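Local coordinates for carbohydrate oxidase (Microdochium nivale, PDB 3RJA), which oxidises the C1 hydroxyl of mono-, oligo- and polysaccharides to the lactone with FAD as cofactor, passing the electrons to molecular oxygen to give hydrogen peroxide, at residues G113-I127 with W295-D309. Numbering follows the deposited sequence. Where two conformers were deposited one is given.
Sequences GHLATVLNDKYGRAI and WIESVLSYSNFDHVD. With ZN (zinc ion), chain D; ZN (zinc ion), chain E; ABL ((2R,3R,4R,5R)-4,5-dihydroxy-2-(hydroxymethyl)-6-oxopiperidin-3-yl beta-D-glucopyranoside), chain G.
W295 lays one indole face over the methyl of A126. A126 CB sits 3.6 Å from the centroid of the five-membered ring, a CH-pi contact. S298 OG and V299 CG2 cover the opposite face. With CG anti to the backbone N (chi1 -179°), the ring extends from its helix toward strand 125-126. W295 NE1 donates to a water 2.8 Å away. That water donates in turn to A116 O and R125 O, so it ties the indole to helix and strand. Replacing the indole with an alanine is likely to strip this cover from the A126 methyl and leave the water without its NE1 donor. Alongside, the helices run antiparallel, their axes 10.5 Å apart. A116 CB meets V299 CG1. At the other end H114 and D309 share a zinc ion. H114 ND1 binds it at 2.0 Å; D309 grips it with both oxygens, OD1 at 2.1 Å and OD2 at 2.3 Å. Imidazole and carboxylate are nearly coplanar, 13° apart, and two waters also bind the zinc. N304, in the loop after helix 295-301, donates a long hydrogen bond from ND2 to O6 of the substrate analogue (3.3 Å). The contact joins the FAD-binding domain to the substrate-binding domain, built on the eight-stranded antiparallel sheet, of this FAD-linked oxidase.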
ATOM      1  N   GLY A 113       8.674  -7.858  -5.144  1.00 12.90           N
ATOM      2  CA  GLY A 113       9.071  -9.197  -5.621  1.00 12.47           C
ATOM      3  C   GLY A 113      10.577  -9.347  -5.616  1.00 13.19           C
ATOM      4  O   GLY A 113      11.095 -10.408  -5.268  1.00 13.44           O
ATOM      5  N   HIS A 114      11.290  -8.281  -5.999  1.00 12.80           N
ATOM      6  CA  HIS A 114      12.755  -8.317  -6.023  1.00 12.65           C
ATOM      7  C   HIS A 114      13.348  -8.359  -4.595  1.00 11.61           C
ATOM      8  O   HIS A 114      14.235  -9.173  -4.303  1.00 10.62           O
ATOM      9  CB  HIS A 114      13.301  -7.139  -6.842  1.00 13.02           C
ATOM     10  CG  HIS A 114      14.790  -6.961  -6.761  1.00 13.88           C
ATOM     11  ND1 HIS A 114      15.682  -7.805  -7.383  1.00 13.28           N
ATOM     12  CD2 HIS A 114      15.539  -6.020  -6.136  1.00 14.24           C
ATOM     13  CE1 HIS A 114      16.917  -7.395  -7.153  1.00 13.65           C
ATOM     14  NE2 HIS A 114      16.858  -6.322  -6.384  1.00 15.95           N
ATOM     15  N   LEU A 115      12.854  -7.479  -3.726  1.00 11.29           N
ATOM     16  CA  LEU A 115      13.201  -7.492  -2.298  1.00 11.29           C
ATOM     17  C   LEU A 115      13.023  -8.905  -1.736  1.00 11.64           C
ATOM     18  O   LEU A 115      13.944  -9.458  -1.114  1.00 11.67           O
ATOM     19  CB  LEU A 115      12.307  -6.504  -1.526  1.00 11.72           C
ATOM     20  CG  LEU A 115      12.435  -6.559  -0.006  1.00 11.76           C
ATOM     21  CD1 LEU A 115      13.876  -6.144   0.406  1.00 12.13           C
ATOM     22  CD2 LEU A 115      11.349  -5.673   0.680  1.00 11.30           C
ATOM     23  N   ALA A 116      11.857  -9.499  -1.982  1.00 10.96           N
ATOM     24  CA  ALA A 116      11.559 -10.821  -1.408  1.00 11.46           C
ATOM     25  C   ALA A 116      12.482 -11.882  -1.985  1.00 12.06           C
ATOM     26  O   ALA A 116      12.919 -12.785  -1.271  1.00 13.31           O
ATOM     27  CB  ALA A 116      10.125 -11.208  -1.619  1.00  9.95           C
ATOM     28  N   THR A 117      12.755 -11.796  -3.281  1.00 12.75           N
ATOM     29  CA  THR A 117      13.637 -12.780  -3.931  1.00 13.33           C
ATOM     30  C   THR A 117      15.050 -12.755  -3.369  1.00 12.90           C
ATOM     31  O   THR A 117      15.587 -13.802  -3.006  1.00 13.49           O
ATOM     32  CB  THR A 117      13.691 -12.579  -5.450  1.00 12.57           C
ATOM     33  OG1 THR A 117      12.386 -12.816  -5.976  1.00 12.69           O
ATOM     34  CG2 THR A 117      14.667 -13.598  -6.075  1.00 12.23           C
ATOM     35  N   VAL A 118      15.631 -11.558  -3.284  1.00 13.30           N
ATOM     36  CA  VAL A 118      16.991 -11.367  -2.775  1.00 14.01           C
ATOM     37  C   VAL A 118      17.080 -11.790  -1.320  1.00 15.07           C
ATOM     38  O   VAL A 118      17.954 -12.579  -0.975  1.00 16.32           O
ATOM     39  CB  VAL A 118      17.536  -9.908  -2.977  1.00 16.03           C
ATOM     40  CG1 VAL A 118      18.971  -9.757  -2.408  1.00 16.39           C
ATOM     41  CG2 VAL A 118      17.538  -9.532  -4.461  1.00 15.25           C
ATOM     42  N   LEU A 119      16.172 -11.322  -0.474  1.00 13.83           N
ATOM     43  CA  LEU A 119      16.225 -11.710   0.943  1.00 14.75           C
ATOM     44  C   LEU A 119      16.049 -13.229   1.143  1.00 14.49           C
ATOM     45  O   LEU A 119      16.722 -13.833   1.982  1.00 14.17           O
ATOM     46  CB  LEU A 119      15.164 -10.963   1.782  1.00 14.14           C
ATOM     47  CG  LEU A 119      15.297  -9.462   2.080  1.00 15.35           C
ATOM     48  CD1 LEU A 119      14.081  -9.016   2.934  1.00 13.96           C
ATOM     49  CD2 LEU A 119      16.634  -9.074   2.803  1.00 14.21           C
ATOM     50  N   ASN A 120      15.152 -13.852   0.380  1.00 13.98           N
ATOM     51  CA  ASN A 120      15.009 -15.320   0.477  1.00 16.30           C
ATOM     52  C   ASN A 120      16.254 -16.111  -0.026  1.00 16.41           C
ATOM     53  O   ASN A 120      16.867 -16.886   0.710  1.00 18.21           O
ATOM     54  CB  ASN A 120      13.771 -15.799  -0.274  1.00 15.73           C
ATOM     55  CG  ASN A 120      13.598 -17.291  -0.180  1.00 16.66           C
ATOM     56  OD1 ASN A 120      13.956 -18.024  -1.121  1.00 17.38           O
ATOM     57  ND2 ASN A 120      13.111 -17.765   0.966  1.00 13.18           N
ATOM     58  N   ASP A 121      16.614 -15.882  -1.277  1.00 17.67           N
ATOM     59  CA  ASP A 121      17.575 -16.708  -1.992  1.00 18.94           C
ATOM     60  C   ASP A 121      18.995 -16.464  -1.469  1.00 21.44           C
ATOM     61  O   ASP A 121      19.785 -17.387  -1.334  1.00 19.82           O
ATOM     62  CB  ASP A 121      17.524 -16.394  -3.499  1.00 19.72           C
ATOM     63  CG  ASP A 121      16.225 -16.844  -4.172  1.00 21.63           C
ATOM     64  OD1 ASP A 121      15.323 -17.407  -3.518  1.00 24.17           O
ATOM     65  OD2 ASP A 121      16.098 -16.614  -5.392  1.00 24.28           O
ATOM     66  N   LYS A 122      19.315 -15.210  -1.185  1.00 21.27           N
ATOM     67  CA  LYS A 122      20.635 -14.879  -0.706  1.00 22.55           C
ATOM     68  C   LYS A 122      20.749 -15.040   0.813  1.00 22.39           C
ATOM     69  O   LYS A 122      21.804 -15.437   1.314  1.00 22.92           O
ATOM     70  CB  LYS A 122      21.012 -13.460  -1.158  1.00 24.76           C
ATOM     71  CG  LYS A 122      22.486 -13.184  -1.174  1.00 28.37           C
ATOM     72  CD  LYS A 122      22.771 -11.831  -1.810  1.00 30.14           C
ATOM     73  CE  LYS A 122      24.155 -11.342  -1.401  1.00 36.20           C
ATOM     74  NZ  LYS A 122      25.208 -11.930  -2.280  1.00 42.38           N
ATOM     75  N   TYR A 123      19.685 -14.765   1.567  1.00 19.69           N
ATOM     76  CA  TYR A 123      19.860 -14.752   3.037  1.00 18.05           C
ATOM     77  C   TYR A 123      18.947 -15.640   3.883  1.00 16.28           C
ATOM     78  O   TYR A 123      19.117 -15.723   5.095  1.00 15.94           O
ATOM     79  CB  TYR A 123      19.814 -13.324   3.575  1.00 18.52           C
ATOM     80  CG  TYR A 123      20.772 -12.355   2.909  1.00 19.13           C
ATOM     81  CD1 TYR A 123      22.154 -12.456   3.113  1.00 19.02           C
ATOM     82  CD2 TYR A 123      20.292 -11.303   2.108  1.00 20.10           C
ATOM     83  CE1 TYR A 123      23.038 -11.537   2.532  1.00 17.98           C
ATOM     84  CE2 TYR A 123      21.177 -10.382   1.503  1.00 19.15           C
ATOM     85  CZ  TYR A 123      22.543 -10.511   1.732  1.00 18.22           C
ATOM     86  OH  TYR A 123      23.416  -9.620   1.154  1.00 19.45           O
ATOM     87  N   GLY A 124      17.997 -16.299   3.242  1.00 14.32           N
ATOM     88  CA  GLY A 124      17.014 -17.104   3.927  1.00 14.93           C
ATOM     89  C   GLY A 124      16.047 -16.301   4.788  1.00 16.64           C
ATOM     90  O   GLY A 124      15.583 -16.811   5.802  1.00 17.86           O
ATOM     91  N   ARG A 125      15.729 -15.063   4.381  1.00 15.21           N
ATOM     92  CA  ARG A 125      14.973 -14.134   5.244  1.00 14.74           C
ATOM     93  C   ARG A 125      13.722 -13.589   4.546  1.00 14.94           C
ATOM     94  O   ARG A 125      13.582 -13.702   3.309  1.00 12.13           O
ATOM     95  CB  ARG A 125      15.856 -12.967   5.712  1.00 15.49           C
ATOM     96  CG  ARG A 125      17.208 -13.335   6.390  1.00 15.37           C
ATOM     97  CD  ARG A 125      17.022 -14.023   7.725  1.00 16.37           C
ATOM     98  NE  ARG A 125      16.498 -13.125   8.758  1.00 17.21           N
ATOM     99  CZ  ARG A 125      16.457 -13.416  10.060  1.00 19.26           C
ATOM    100  NH1 ARG A 125      16.934 -14.588  10.513  1.00 17.87           N
ATOM    101  NH2 ARG A 125      15.958 -12.527  10.921  1.00 18.73           N
ATOM    102  N   ALA A 126      12.814 -13.021   5.351  1.00 12.96           N
ATOM    103  CA  ALA A 126      11.530 -12.564   4.869  1.00 13.69           C
ATOM    104  C   ALA A 126      11.080 -11.307   5.608  1.00 13.99           C
ATOM    105  O   ALA A 126      11.528 -11.036   6.724  1.00 14.71           O
ATOM    106  CB  ALA A 126      10.469 -13.671   5.032  1.00 13.73           C
ATOM    107  N   ILE A 127      10.211 -10.545   4.954  1.00 13.49           N
ATOM    108  CA  ILE A 127       9.495  -9.419   5.549  1.00 12.44           C
ATOM    109  C   ILE A 127       8.043  -9.509   5.158  1.00 12.42           C
ATOM    110  O   ILE A 127       7.705  -9.962   4.054  1.00 11.52           O
ATOM    111  CB  ILE A 127      10.068  -8.053   5.058  1.00 12.95           C
ATOM    112  CG1 ILE A 127      11.471  -7.828   5.632  1.00 12.42           C
ATOM    113  CG2 ILE A 127       9.134  -6.858   5.444  1.00 11.23           C
ATOM    114  CD1 ILE A 127      12.213  -6.767   4.903  1.00 13.43           C
ATOM    115  N   TRP A 295       7.983 -20.197   2.025  1.00 15.87           N
ATOM    116  CA  TRP A 295       7.975 -18.750   1.857  1.00 15.70           C
ATOM    117  C   TRP A 295       7.993 -18.286   0.389  1.00 16.04           C
ATOM    118  O   TRP A 295       7.064 -17.607  -0.058  1.00 13.77           O
ATOM    119  CB  TRP A 295       9.154 -18.089   2.584  1.00 14.91           C
ATOM    120  CG  TRP A 295       9.108 -16.603   2.412  1.00 14.80           C
ATOM    121  CD1 TRP A 295       9.984 -15.834   1.712  1.00 14.22           C
ATOM    122  CD2 TRP A 295       8.104 -15.708   2.933  1.00 14.71           C
ATOM    123  NE1 TRP A 295       9.602 -14.502   1.772  1.00 14.27           N
ATOM    124  CE2 TRP A 295       8.449 -14.401   2.510  1.00 14.26           C
ATOM    125  CE3 TRP A 295       6.960 -15.886   3.719  1.00 14.00           C
ATOM    126  CZ2 TRP A 295       7.694 -13.266   2.866  1.00 15.21           C
ATOM    127  CZ3 TRP A 295       6.206 -14.753   4.089  1.00 16.20           C
ATOM    128  CH2 TRP A 295       6.583 -13.453   3.667  1.00 13.85           C
ATOM    129  N   ILE A 296       9.056 -18.632  -0.348  1.00 15.73           N
ATOM    130  CA  ILE A 296       9.207 -18.078  -1.704  1.00 16.85           C
ATOM    131  C   ILE A 296       8.059 -18.530  -2.622  1.00 16.67           C
ATOM    132  O   ILE A 296       7.576 -17.782  -3.490  1.00 16.17           O
ATOM    133  CB  ILE A 296      10.638 -18.329  -2.311  1.00 18.67           C
ATOM    134  CG1 ILE A 296      10.922 -17.379  -3.479  1.00 18.82           C
ATOM    135  CG2 ILE A 296      10.843 -19.798  -2.738  1.00 19.36           C
ATOM    136  CD1 ILE A 296      10.828 -15.875  -3.137  1.00 17.72           C
ATOM    137  N   GLU A 297       7.603 -19.753  -2.391  1.00 15.94           N
ATOM    138  CA  GLU A 297       6.456 -20.276  -3.102  1.00 17.28           C
ATOM    139  C   GLU A 297       5.197 -19.483  -2.809  1.00 17.30           C
ATOM    140  O   GLU A 297       4.400 -19.250  -3.726  1.00 18.34           O
ATOM    141  CB  GLU A 297       6.251 -21.751  -2.764  1.00 19.43           C
ATOM    142  CG  GLU A 297       7.292 -22.662  -3.435  1.00 19.83           C
ATOM    143  CD  GLU A 297       7.270 -24.091  -2.899  1.00 22.75           C
ATOM    144  OE1 GLU A 297       6.670 -24.345  -1.815  1.00 22.00           O
ATOM    145  OE2 GLU A 297       7.884 -24.964  -3.561  1.00 23.78           O
ATOM    146  N   SER A 298       5.014 -19.056  -1.546  1.00 14.96           N
ATOM    147  CA  SER A 298       3.835 -18.248  -1.199  1.00 14.36           C
ATOM    148  C   SER A 298       3.909 -16.889  -1.898  1.00 13.21           C
ATOM    149  O   SER A 298       2.901 -16.380  -2.377  1.00 13.88           O
ATOM    150  CB  SER A 298       3.678 -18.068   0.327  1.00 13.46           C
ATOM    151  OG  SER A 298       4.668 -17.187   0.852  1.00 13.37           O
ATOM    152  N   VAL A 299       5.104 -16.314  -1.988  1.00 12.78           N
ATOM    153  CA  VAL A 299       5.263 -15.063  -2.743  1.00 14.55           C
ATOM    154  C   VAL A 299       4.775 -15.186  -4.199  1.00 15.60           C
ATOM    155  O   VAL A 299       4.017 -14.326  -4.693  1.00 15.05           O
ATOM    156  CB  VAL A 299       6.695 -14.514  -2.695  1.00 13.64           C
ATOM    157  CG1 VAL A 299       6.752 -13.070  -3.319  1.00 14.06           C
ATOM    158  CG2 VAL A 299       7.180 -14.464  -1.267  1.00 13.99           C
ATOM    159  N   LEU A 300       5.194 -16.264  -4.866  1.00 15.15           N
ATOM    160  CA  LEU A 300       4.748 -16.536  -6.227  1.00 15.62           C
ATOM    161  C   LEU A 300       3.242 -16.784  -6.259  1.00 16.72           C
ATOM    162  O   LEU A 300       2.520 -16.267  -7.143  1.00 18.03           O
ATOM    163  CB  LEU A 300       5.492 -17.765  -6.821  1.00 15.21           C
ATOM    164  CG  LEU A 300       5.160 -18.125  -8.282  1.00 16.36           C
ATOM    165  CD1 LEU A 300       5.328 -16.881  -9.186  1.00 15.50           C
ATOM    166  CD2 LEU A 300       6.042 -19.321  -8.772  1.00 16.40           C
ATOM    167  N   SER A 301       2.766 -17.579  -5.300  1.00 15.38           N
ATOM    168  CA  SER A 301       1.363 -18.019  -5.309  1.00 14.82           C
ATOM    169  C   SER A 301       0.339 -16.879  -5.354  1.00 15.08           C
ATOM    170  O   SER A 301      -0.651 -17.009  -6.038  1.00 14.73           O
ATOM    171  CB  SER A 301       1.064 -18.895  -4.101  1.00 14.52           C
ATOM    172  OG  SER A 301      -0.218 -19.443  -4.226  1.00 13.53           O
ATOM    173  N   TYR A 302       0.588 -15.782  -4.627  1.00 15.52           N
ATOM    174  CA  TYR A 302      -0.386 -14.675  -4.560  0.50 14.65           C
ATOM    175  C   TYR A 302      -0.014 -13.480  -5.462  1.00 14.28           C
ATOM    176  O   TYR A 302      -0.655 -12.432  -5.400  1.00 13.69           O
ATOM    177  CB  TYR A 302      -0.622 -14.233  -3.097  0.50 14.69           C
ATOM    178  CG  TYR A 302      -1.744 -14.983  -2.371  0.50 15.23           C
ATOM    179  CD1 TYR A 302      -3.052 -14.974  -2.857  0.50 15.14           C
ATOM    180  CD2 TYR A 302      -1.491 -15.699  -1.205  0.50 15.43           C
ATOM    181  CE1 TYR A 302      -4.072 -15.652  -2.204  0.50 14.93           C
ATOM    182  CE2 TYR A 302      -2.500 -16.392  -0.547  0.50 15.14           C
ATOM    183  CZ  TYR A 302      -3.791 -16.358  -1.042  0.50 15.54           C
ATOM    184  OH  TYR A 302      -4.799 -17.036  -0.376  0.50 14.40           O
ATOM    185  N   SER A 303       0.992 -13.662  -6.334  1.00 13.93           N
ATOM    186  CA  SER A 303       1.540 -12.562  -7.146  0.70 13.36           C
ATOM    187  C   SER A 303       0.717 -12.184  -8.385  1.00 14.83           C
ATOM    188  O   SER A 303       0.829 -11.036  -8.886  1.00 13.26           O
ATOM    189  CB  SER A 303       2.966 -12.916  -7.625  0.70 12.39           C
ATOM    190  OG  SER A 303       2.930 -14.004  -8.534  0.70  9.40           O
ATOM    191  N   ASN A 304      -0.056 -13.148  -8.898  1.00 14.79           N
ATOM    192  CA  ASN A 304      -0.789 -13.009 -10.153  1.00 17.02           C
ATOM    193  C   ASN A 304       0.124 -12.933 -11.384  1.00 17.82           C
ATOM    194  O   ASN A 304      -0.300 -12.446 -12.425  1.00 18.97           O
ATOM    195  CB  ASN A 304      -1.732 -11.798 -10.127  1.00 19.12           C
ATOM    196  CG  ASN A 304      -2.915 -12.009  -9.208  1.00 23.98           C
ATOM    197  OD1 ASN A 304      -3.473 -13.105  -9.156  1.00 26.43           O
ATOM    198  ND2 ASN A 304      -3.298 -10.965  -8.463  1.00 25.59           N
ATOM    199  N   PHE A 305       1.373 -13.381 -11.257  1.00 17.55           N
ATOM    200  CA  PHE A 305       2.325 -13.409 -12.386  1.00 18.13           C
ATOM    201  C   PHE A 305       3.080 -14.717 -12.388  1.00 17.76           C
ATOM    202  O   PHE A 305       3.063 -15.460 -11.393  1.00 15.58           O
ATOM    203  CB  PHE A 305       3.327 -12.238 -12.309  1.00 18.70           C
ATOM    204  CG  PHE A 305       2.709 -10.931 -12.597  1.00 22.08           C
ATOM    205  CD1 PHE A 305       2.602 -10.481 -13.917  1.00 22.21           C
ATOM    206  CD2 PHE A 305       2.161 -10.165 -11.569  1.00 23.87           C
ATOM    207  CE1 PHE A 305       1.989  -9.277 -14.203  1.00 24.19           C
ATOM    208  CE2 PHE A 305       1.534  -8.940 -11.839  1.00 26.36           C
ATOM    209  CZ  PHE A 305       1.440  -8.495 -13.159  1.00 28.31           C
ATOM    210  N   ASP A 306       3.740 -15.012 -13.510  1.00 18.36           N
ATOM    211  CA  ASP A 306       4.469 -16.256 -13.597  1.00 19.77           C
ATOM    212  C   ASP A 306       5.880 -16.120 -12.990  1.00 18.48           C
ATOM    213  O   ASP A 306       6.620 -17.072 -12.965  1.00 17.14           O
ATOM    214  CB  ASP A 306       4.479 -16.818 -15.036  1.00 21.86           C
ATOM    215  CG  ASP A 306       5.410 -16.059 -15.969  1.00 24.09           C
ATOM    216  OD1 ASP A 306       5.962 -15.003 -15.591  1.00 22.48           O
ATOM    217  OD2 ASP A 306       5.600 -16.534 -17.105  1.00 29.99           O
ATOM    218  N   HIS A 307       6.240 -14.930 -12.516  1.00 17.36           N
ATOM    219  CA  HIS A 307       7.471 -14.763 -11.725  1.00 16.69           C
ATOM    220  C   HIS A 307       7.290 -13.567 -10.784  1.00 15.02           C
ATOM    221  O   HIS A 307       6.369 -12.749 -10.971  1.00 14.93           O
ATOM    222  CB  HIS A 307       8.698 -14.564 -12.634  1.00 15.43           C
ATOM    223  CG  HIS A 307       8.760 -13.208 -13.274  1.00 16.12           C
ATOM    224  ND1 HIS A 307       8.047 -12.877 -14.405  1.00 18.15           N
ATOM    225  CD2 HIS A 307       9.445 -12.093 -12.933  1.00 16.72           C
ATOM    226  CE1 HIS A 307       8.296 -11.627 -14.738  1.00 16.61           C
ATOM    227  NE2 HIS A 307       9.144 -11.129 -13.861  1.00 16.93           N
ATOM    228  N   VAL A 308       8.156 -13.470  -9.779  1.00 15.00           N
ATOM    229  CA  VAL A 308       8.089 -12.372  -8.810  1.00 16.37           C
ATOM    230  C   VAL A 308       9.251 -11.413  -8.808  1.00 16.51           C
ATOM    231  O   VAL A 308       9.103 -10.286  -8.317  1.00 17.07           O
ATOM    232  CB  VAL A 308       7.847 -12.857  -7.363  1.00 17.46           C
ATOM    233  CG1 VAL A 308       6.542 -13.696  -7.295  1.00 17.57           C
ATOM    234  CG2 VAL A 308       9.014 -13.616  -6.835  1.00 16.29           C
ATOM    235  N   ASP A 309      10.407 -11.829  -9.332  1.00 16.33           N
ATOM    236  CA  ASP A 309      11.572 -10.939  -9.287  1.00 17.61           C
ATOM    237  C   ASP A 309      11.467  -9.836 -10.349  1.00 16.71           C
ATOM    238  O   ASP A 309      12.064  -9.934 -11.426  1.00 17.36           O
ATOM    239  CB  ASP A 309      12.883 -11.729  -9.392  1.00 19.88           C
ATOM    240  CG  ASP A 309      14.120 -10.877  -9.093  1.00 21.31           C
ATOM    241  OD1 ASP A 309      14.012  -9.731  -8.615  1.00 21.93           O
ATOM    242  OD2 ASP A 309      15.232 -11.357  -9.342  1.00 23.62           O
TER
HETATM  243 ZN    ZN D 601      16.047  -9.408  -8.524  0.50 32.45          ZN
HETATM  244 ZN    ZN E 602       7.741 -14.245 -16.043  0.50 23.94          ZN
HETATM  245  C1A ABL G 604      -4.024  -4.557  -4.270  1.00 42.43           C
HETATM  246  O1A ABL G 604      -3.738  -3.865  -3.265  1.00 45.61           O
HETATM  247  C2A ABL G 604      -4.492  -6.019  -4.117  1.00 42.65           C
HETATM  248  O2A ABL G 604      -3.810  -6.573  -2.993  1.00 39.75           O
HETATM  249  C3A ABL G 604      -4.251  -6.881  -5.382  1.00 38.30           C
HETATM  250  O3A ABL G 604      -5.020  -8.098  -5.212  1.00 38.64           O
HETATM  251  C4A ABL G 604      -4.779  -6.149  -6.600  1.00 40.88           C
HETATM  252  O1  ABL G 604      -4.620  -6.936  -7.808  1.00 43.18           O
HETATM  253  C5A ABL G 604      -3.985  -4.809  -6.777  1.00 40.31           C
HETATM  254  N5  ABL G 604      -3.943  -4.026  -5.513  1.00 39.74           N
HETATM  255  C6A ABL G 604      -4.626  -3.872  -7.834  1.00 39.00           C
HETATM  256  O6A ABL G 604      -3.683  -2.977  -8.453  1.00 35.72           O
HETATM  257  C1  ABL G 604      -5.755  -7.688  -8.325  1.00 45.15           C
HETATM  258  C2  ABL G 604      -5.600  -7.919  -9.849  1.00 46.58           C
HETATM  259  O2  ABL G 604      -5.509  -6.644 -10.496  1.00 51.76           O
HETATM  260  C3  ABL G 604      -6.793  -8.737 -10.362  1.00 48.71           C
HETATM  261  O3  ABL G 604      -6.685  -8.996 -11.761  1.00 50.06           O
HETATM  262  C4  ABL G 604      -6.902 -10.052  -9.525  1.00 46.14           C
HETATM  263  O4  ABL G 604      -7.979 -10.871  -9.955  1.00 48.59           O
HETATM  264  C5  ABL G 604      -7.065  -9.710  -8.039  1.00 44.99           C
HETATM  265  O5  ABL G 604      -5.924  -8.915  -7.632  1.00 45.16           O
HETATM  266  C6  ABL G 604      -7.225 -10.956  -7.160  1.00 40.74           C
HETATM  267  O6  ABL G 604      -6.211 -11.897  -7.311  1.00 36.37           O
HETATM  268  O   HOH W   1      11.895 -12.907   1.236  1.00 12.29           O
HETATM  269  O   HOH W   2      17.275 -10.891  -7.529  0.50  9.87           O
HETATM  270  O   HOH W   3      16.794  -9.012 -10.430  0.50  9.18           O